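Local coordinates for period circadian protein homolog 2 (Mus musculus, PDB 3GDI) that acts in the mammalian circadian clock, probably as a transcription regulator whose tandem PAS domains mediate protein-protein interactions, at residues A[154-168]-A[178-190]. Numbering follows the deposited sequence.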
loop_
_atom_site.group_PDB
_atom_site.type_symbol
_atom_site.label_atom_id
_atom_site.label_comp_id
_atom_site.label_asym_id
_atom_site.label_seq_id
_atom_site.Cartn_x
_atom_site.Cartn_y
_atom_site.Cartn_z
ATOM N N GLY A 154 19.557 11.772 10.659
ATOM C CA GLY A 154 19.434 12.041 12.082
ATOM C C GLY A 154 20.681 11.729 12.894
ATOM O O GLY A 154 20.686 11.898 14.112
ATOM N N TYR A 155 21.739 11.274 12.230
ATOM C CA TYR A 155 22.982 10.944 12.917
ATOM C C TYR A 155 24.052 12.017 12.711
ATOM O O TYR A 155 25.230 11.793 12.995
ATOM C CB TYR A 155 23.518 9.589 12.441
ATOM C CG TYR A 155 22.513 8.470 12.546
ATOM C CD1 TYR A 155 21.885 7.957 11.409
ATOM C CD2 TYR A 155 22.159 7.945 13.786
ATOM C CE1 TYR A 155 20.928 6.948 11.510
ATOM C CE2 TYR A 155 21.199 6.937 13.897
ATOM C CZ TYR A 155 20.592 6.447 12.758
ATOM O OH TYR A 155 19.649 5.459 12.874
ATOM N N GLU A 156 23.646 13.181 12.213
ATOM C CA GLU A 156 24.592 14.268 11.993
ATOM C C GLU A 156 23.971 15.632 12.313
ATOM O O GLU A 156 22.814 15.896 11.984
ATOM C CB GLU A 156 25.110 14.234 10.551
ATOM C CG GLU A 156 24.096 14.629 9.497
ATOM C CD GLU A 156 24.618 14.431 8.088
ATOM O OE1 GLU A 156 23.964 14.914 7.138
ATOM O OE2 GLU A 156 25.676 13.786 7.926
ATOM N N ALA A 157 24.752 16.484 12.970
ATOM C CA ALA A 157 24.317 17.823 13.358
ATOM C C ALA A 157 23.301 18.413 12.389
ATOM O O ALA A 157 23.601 18.591 11.210
ATOM C CB ALA A 157 25.526 18.747 13.458
ATOM N N PRO A 158 22.086 18.724 12.871
ATOM C CA PRO A 158 21.600 18.548 14.250
ATOM C C PRO A 158 21.224 17.089 14.520
ATOM O O PRO A 158 20.244 16.581 13.966
ATOM C CB PRO A 158 20.371 19.462 14.309
ATOM C CG PRO A 158 20.591 20.447 13.180
ATOM C CD PRO A 158 21.154 19.567 12.104
ATOM N N ARG A 159 21.996 16.420 15.372
ATOM C CA ARG A 159 21.734 15.019 15.677
ATOM C C ARG A 159 20.484 14.798 16.505
ATOM O O ARG A 159 20.302 15.415 17.557
ATOM C CB ARG A 159 22.921 14.388 16.401
ATOM C CG ARG A 159 24.183 14.301 15.574
ATOM C CD ARG A 159 25.232 13.471 16.292
ATOM N NE ARG A 159 26.493 13.407 15.555
ATOM C CZ ARG A 159 27.331 14.429 15.408
ATOM N NH1 ARG A 159 27.048 15.608 15.948
ATOM N NH2 ARG A 159 28.454 14.273 14.717
ATOM N N ILE A 160 19.629 13.903 16.019
ATOM C CA ILE A 160 18.392 13.557 16.711
ATOM C C ILE A 160 18.737 12.939 18.069
ATOM O O ILE A 160 19.486 11.963 18.151
ATOM C CB ILE A 160 17.557 12.532 15.892
ATOM C CG1 ILE A 160 17.189 13.124 14.532
ATOM C CG2 ILE A 160 16.297 12.145 16.654
ATOM C CD1 ILE A 160 16.297 12.236 13.695
ATOM N N PRO A 161 18.203 13.507 19.157
ATOM C CA PRO A 161 18.504 12.944 20.477
ATOM C C PRO A 161 18.223 11.432 20.506
ATOM O O PRO A 161 17.164 10.979 20.074
ATOM C CB PRO A 161 17.576 13.733 21.404
ATOM C CG PRO A 161 17.470 15.056 20.718
ATOM C CD PRO A 161 17.305 14.671 19.268
ATOM N N PRO A 162 19.169 10.637 21.019
ATOM C CA PRO A 162 19.000 9.183 21.088
ATOM C C PRO A 162 17.685 8.686 21.696
ATOM O O PRO A 162 17.182 7.635 21.306
ATOM C CB PRO A 162 20.219 8.739 21.894
ATOM C CG PRO A 162 21.260 9.720 21.466
ATOM C CD PRO A 162 20.495 11.029 21.528
ATOM N N GLU A 163 17.132 9.434 22.645
ATOM C CA GLU A 163 15.889 9.025 23.296
ATOM C C GLU A 163 14.688 9.251 22.388
ATOM O O GLU A 163 13.565 8.867 22.722
ATOM C CB GLU A 163 15.675 9.802 24.602
ATOM C CG GLU A 163 16.935 10.041 25.410
ATOM C CD GLU A 163 17.827 11.100 24.784
ATOM O OE1 GLU A 163 17.366 12.253 24.646
ATOM O OE2 GLU A 163 18.983 10.778 24.428
ATOM N N LYS A 164 14.926 9.882 21.245
ATOM C CA LYS A 164 13.850 10.160 20.313
ATOM C C LYS A 164 14.088 9.584 18.922
ATOM O O LYS A 164 13.402 9.943 17.974
ATOM C CB LYS A 164 13.626 11.665 20.227
ATOM C CG LYS A 164 13.321 12.311 21.577
ATOM C CD LYS A 164 12.914 13.775 21.410
ATOM C CE LYS A 164 12.611 14.444 22.745
ATOM N NZ LYS A 164 12.033 15.811 22.550
ATOM N N ARG A 165 15.067 8.693 18.805
ATOM C CA ARG A 165 15.370 8.056 17.528
ATOM C C ARG A 165 14.462 6.848 17.479
ATOM O O ARG A 165 14.898 5.717 17.618
ATOM C CB ARG A 165 16.844 7.640 17.480
ATOM C CG ARG A 165 17.739 8.756 17.963
ATOM C CD ARG A 165 19.013 8.907 17.181
ATOM N NE ARG A 165 20.002 7.896 17.524
ATOM C CZ ARG A 165 21.315 8.076 17.409
ATOM N NH1 ARG A 165 21.799 9.233 16.968
ATOM N NH2 ARG A 165 22.144 7.091 17.720
ATOM N N ILE A 166 13.180 7.126 17.295
ATOM C CA ILE A 166 12.140 6.113 17.258
ATOM C C ILE A 166 11.369 6.122 15.950
ATOM O O ILE A 166 10.906 7.164 15.488
ATOM C CB ILE A 166 11.124 6.356 18.411
ATOM C CG1 ILE A 166 11.857 6.319 19.750
ATOM C CG2 ILE A 166 9.981 5.322 18.367
ATOM C CD1 ILE A 166 10.962 6.625 20.931
ATOM N N PHE A 167 11.232 4.951 15.351
ATOM C CA PHE A 167 10.453 4.830 14.124
ATOM C C PHE A 167 9.677 3.509 14.173
ATOM O O PHE A 167 10.029 2.603 14.932
ATOM C CB PHE A 167 11.353 4.886 12.885
ATOM C CG PHE A 167 12.209 3.687 12.707
ATOM C CD1 PHE A 167 13.406 3.566 13.398
ATOM C CD2 PHE A 167 11.833 2.684 11.831
ATOM C CE1 PHE A 167 14.232 2.456 13.217
ATOM C CE2 PHE A 167 12.639 1.566 11.634
ATOM C CZ PHE A 167 13.846 1.448 12.328
ATOM N N THR A 168 8.612 3.405 13.387
ATOM C CA THR A 168 7.828 2.178 13.378
ATOM C C THR A 168 7.736 1.551 11.992
ATOM O O THR A 168 7.900 2.218 10.980
ATOM C CB THR A 168 6.393 2.409 13.884
ATOM O OG1 THR A 168 5.640 3.086 12.873
ATOM C CG2 THR A 168 6.396 3.263 15.149
ATOM N N GLN A 178 4.533 -3.068 4.890
ATOM C CA GLN A 178 3.272 -2.499 4.432
ATOM C C GLN A 178 3.398 -0.974 4.495
ATOM O O GLN A 178 2.784 -0.231 3.715
ATOM C CB GLN A 178 2.102 -2.970 5.316
ATOM C CG GLN A 178 0.747 -2.384 4.911
ATOM C CD GLN A 178 0.470 -1.038 5.584
ATOM O OE1 GLN A 178 -0.369 -0.247 5.125
ATOM N NE2 GLN A 178 1.156 -0.784 6.687
ATOM N N ALA A 179 4.204 -0.525 5.451
ATOM C CA ALA A 179 4.439 0.885 5.640
ATOM C C ALA A 179 5.605 1.065 6.582
ATOM O O ALA A 179 5.952 0.162 7.349
ATOM C CB ALA A 179 3.208 1.548 6.215
ATOM N N VAL A 180 6.211 2.239 6.484
ATOM C CA VAL A 180 7.322 2.641 7.319
ATOM C C VAL A 180 6.928 4.069 7.668
ATOM O O VAL A 180 6.524 4.830 6.782
ATOM C CB VAL A 180 8.635 2.653 6.536
ATOM C CG1 VAL A 180 9.772 2.926 7.472
ATOM C CG2 VAL A 180 8.840 1.321 5.835
ATOM N N ASP A 181 7.018 4.444 8.939
ATOM C CA ASP A 181 6.611 5.792 9.291
ATOM C C ASP A 181 7.691 6.812 8.969
ATOM O O ASP A 181 8.874 6.484 8.852
ATOM C CB ASP A 181 6.171 5.860 10.757
ATOM C CG ASP A 181 7.318 6.019 11.705
ATOM O OD1 ASP A 181 8.291 5.258 11.587
ATOM O OD2 ASP A 181 7.239 6.906 12.580
ATOM N N GLU A 182 7.269 8.055 8.801
ATOM C CA GLU A 182 8.175 9.130 8.432
ATOM C C GLU A 182 9.438 9.296 9.254
ATOM O O GLU A 182 10.457 9.735 8.724
ATOM C CB GLU A 182 7.425 10.459 8.405
ATOM C CG GLU A 182 6.390 10.553 7.300
ATOM C CD GLU A 182 5.897 11.971 7.068
ATOM O OE1 GLU A 182 5.012 12.156 6.202
ATOM O OE2 GLU A 182 6.394 12.900 7.745
ATOM N N ARG A 183 9.384 8.956 10.536
ATOM C CA ARG A 183 10.549 9.108 11.396
ATOM C C ARG A 183 11.667 8.165 10.986
ATOM O O ARG A 183 12.823 8.352 11.372
ATOM C CB ARG A 183 10.167 8.861 12.859
ATOM C CG ARG A 183 9.086 9.800 13.386
ATOM C CD ARG A 183 8.711 9.497 14.840
ATOM N NE ARG A 183 8.143 8.161 15.012
ATOM C CZ ARG A 183 7.688 7.679 16.167
ATOM N NH1 ARG A 183 7.732 8.423 17.260
ATOM N NH2 ARG A 183 7.190 6.451 16.231
ATOM N N ALA A 184 11.320 7.162 10.190
ATOM C CA ALA A 184 12.286 6.170 9.734
ATOM C C ALA A 184 13.221 6.668 8.637
ATOM O O ALA A 184 14.388 6.266 8.587
ATOM C CB ALA A 184 11.554 4.919 9.248
ATOM N N VAL A 185 12.725 7.531 7.754
ATOM C CA VAL A 185 13.565 8.019 6.668
ATOM C C VAL A 185 14.889 8.582 7.185
ATOM O O VAL A 185 15.960 8.184 6.733
ATOM C CB VAL A 185 12.838 9.082 5.820
ATOM C CG1 VAL A 185 13.756 9.565 4.723
ATOM C CG2 VAL A 185 11.570 8.491 5.204
ATOM N N PRO A 186 14.837 9.507 8.152
ATOM C CA PRO A 186 16.082 10.073 8.680
ATOM C C PRO A 186 16.953 9.066 9.445
ATOM O O PRO A 186 18.162 9.258 9.580
ATOM C CB PRO A 186 15.591 11.206 9.589
ATOM C CG PRO A 186 14.304 11.602 8.962
ATOM C CD PRO A 186 13.677 10.275 8.632
ATOM N N LEU A 187 16.358 7.994 9.951
ATOM C CA LEU A 187 17.152 7.024 10.704
ATOM C C LEU A 187 17.632 5.833 9.876
ATOM O O LEU A 187 18.492 5.077 10.321
ATOM C CB LEU A 187 16.358 6.527 11.919
ATOM C CG LEU A 187 15.991 7.567 12.987
ATOM C CD1 LEU A 187 14.973 6.985 13.937
ATOM C CD2 LEU A 187 17.232 8.004 13.738
ATOM N N LEU A 188 17.095 5.671 8.666
ATOM C CA LEU A 188 17.480 4.541 7.825
ATOM C C LEU A 188 18.131 4.893 6.499
ATOM O O LEU A 188 18.956 4.141 5.999
ATOM C CB LEU A 188 16.264 3.655 7.554
ATOM C CG LEU A 188 15.625 2.981 8.766
ATOM C CD1 LEU A 188 14.517 2.087 8.270
ATOM C CD2 LEU A 188 16.663 2.179 9.553
ATOM N N GLY A 189 17.765 6.028 5.924
ATOM C CA GLY A 189 18.342 6.399 4.643
ATOM C C GLY A 189 17.431 6.038 3.477
ATOM O O GLY A 189 17.590 6.564 2.370
ATOM N N TYR A 190 16.476 5.141 3.717
ATOM C CA TYR A 190 15.543 4.750 2.668
ATOM C C TYR A 190 14.317 5.635 2.705
ATOM O O TYR A 190 13.971 6.173 3.752
ATOM C CB TYR A 190 15.039 3.318 2.861
ATOM C CG TYR A 190 16.069 2.227 2.819
ATOM C CD1 TYR A 190 16.470 1.579 3.989
ATOM C CD2 TYR A 190 16.596 1.791 1.607
ATOM C CE1 TYR A 190 17.365 0.514 3.948
ATOM C CE2 TYR A 190 17.497 0.730 1.551
ATOM C CZ TYR A 190 17.874 0.094 2.720
ATOM O OH TYR A 190 18.740 -0.977 2.662
#
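The guanidinium of Arg183 carries the carbonyl oxygen of Ile166 over one face, 3.0 Å above the plane and displaced toward the rim, while Thr168 CG2 sits at its edge, in plane. Approaching from above the plane, Ile166 O meets Arg183 NE at a poor angle for a hydrogen bond; Arg183 NE instead bonds Asp181 OD2 at 2.9 Å, a salt bridge within the same turn. The Tyr155 ring meets Leu187 O at its edge, and its hydroxyl donates to that oxygen in the carbonyl plane, on a lone pair (OH to O 2.8 Å). Leu187 crosses the tyrosine at about a right angle, its CD2 lying 3.8 Å from Tyr155 CZ. Beside it, Gly154 N donates to Pro186 O (N-H...O 168°). These contacts join the first strand of a PAS-fold sheet (order 2-1-5-4-3), and the loop leading into it, to the end of the second strand and the helix that follows. A chi1 of 70° sets Phe167 CG between the backbone N and carbonyl carbon and brings the ring against that helix, where Ala184 CB and Leu187 CD1 approach it obliquely: CD2 is 3.4 Å from Ala184 CB, CD1 3.8 Å from Leu187 CD1. His266 of strand 259-268 also meets this ring. Where the hairpin strands part, Asp181 N donates to Thr168 O (3.1 Å), and Asp181 OD1 receives Thr168 N at 2.6 Å from above the carboxylate plane. Replacing Asp181 by an alanine would probably leave Thr168 N without this acceptor and Arg183 NE without its charged mate, its guanidinium freer to turn.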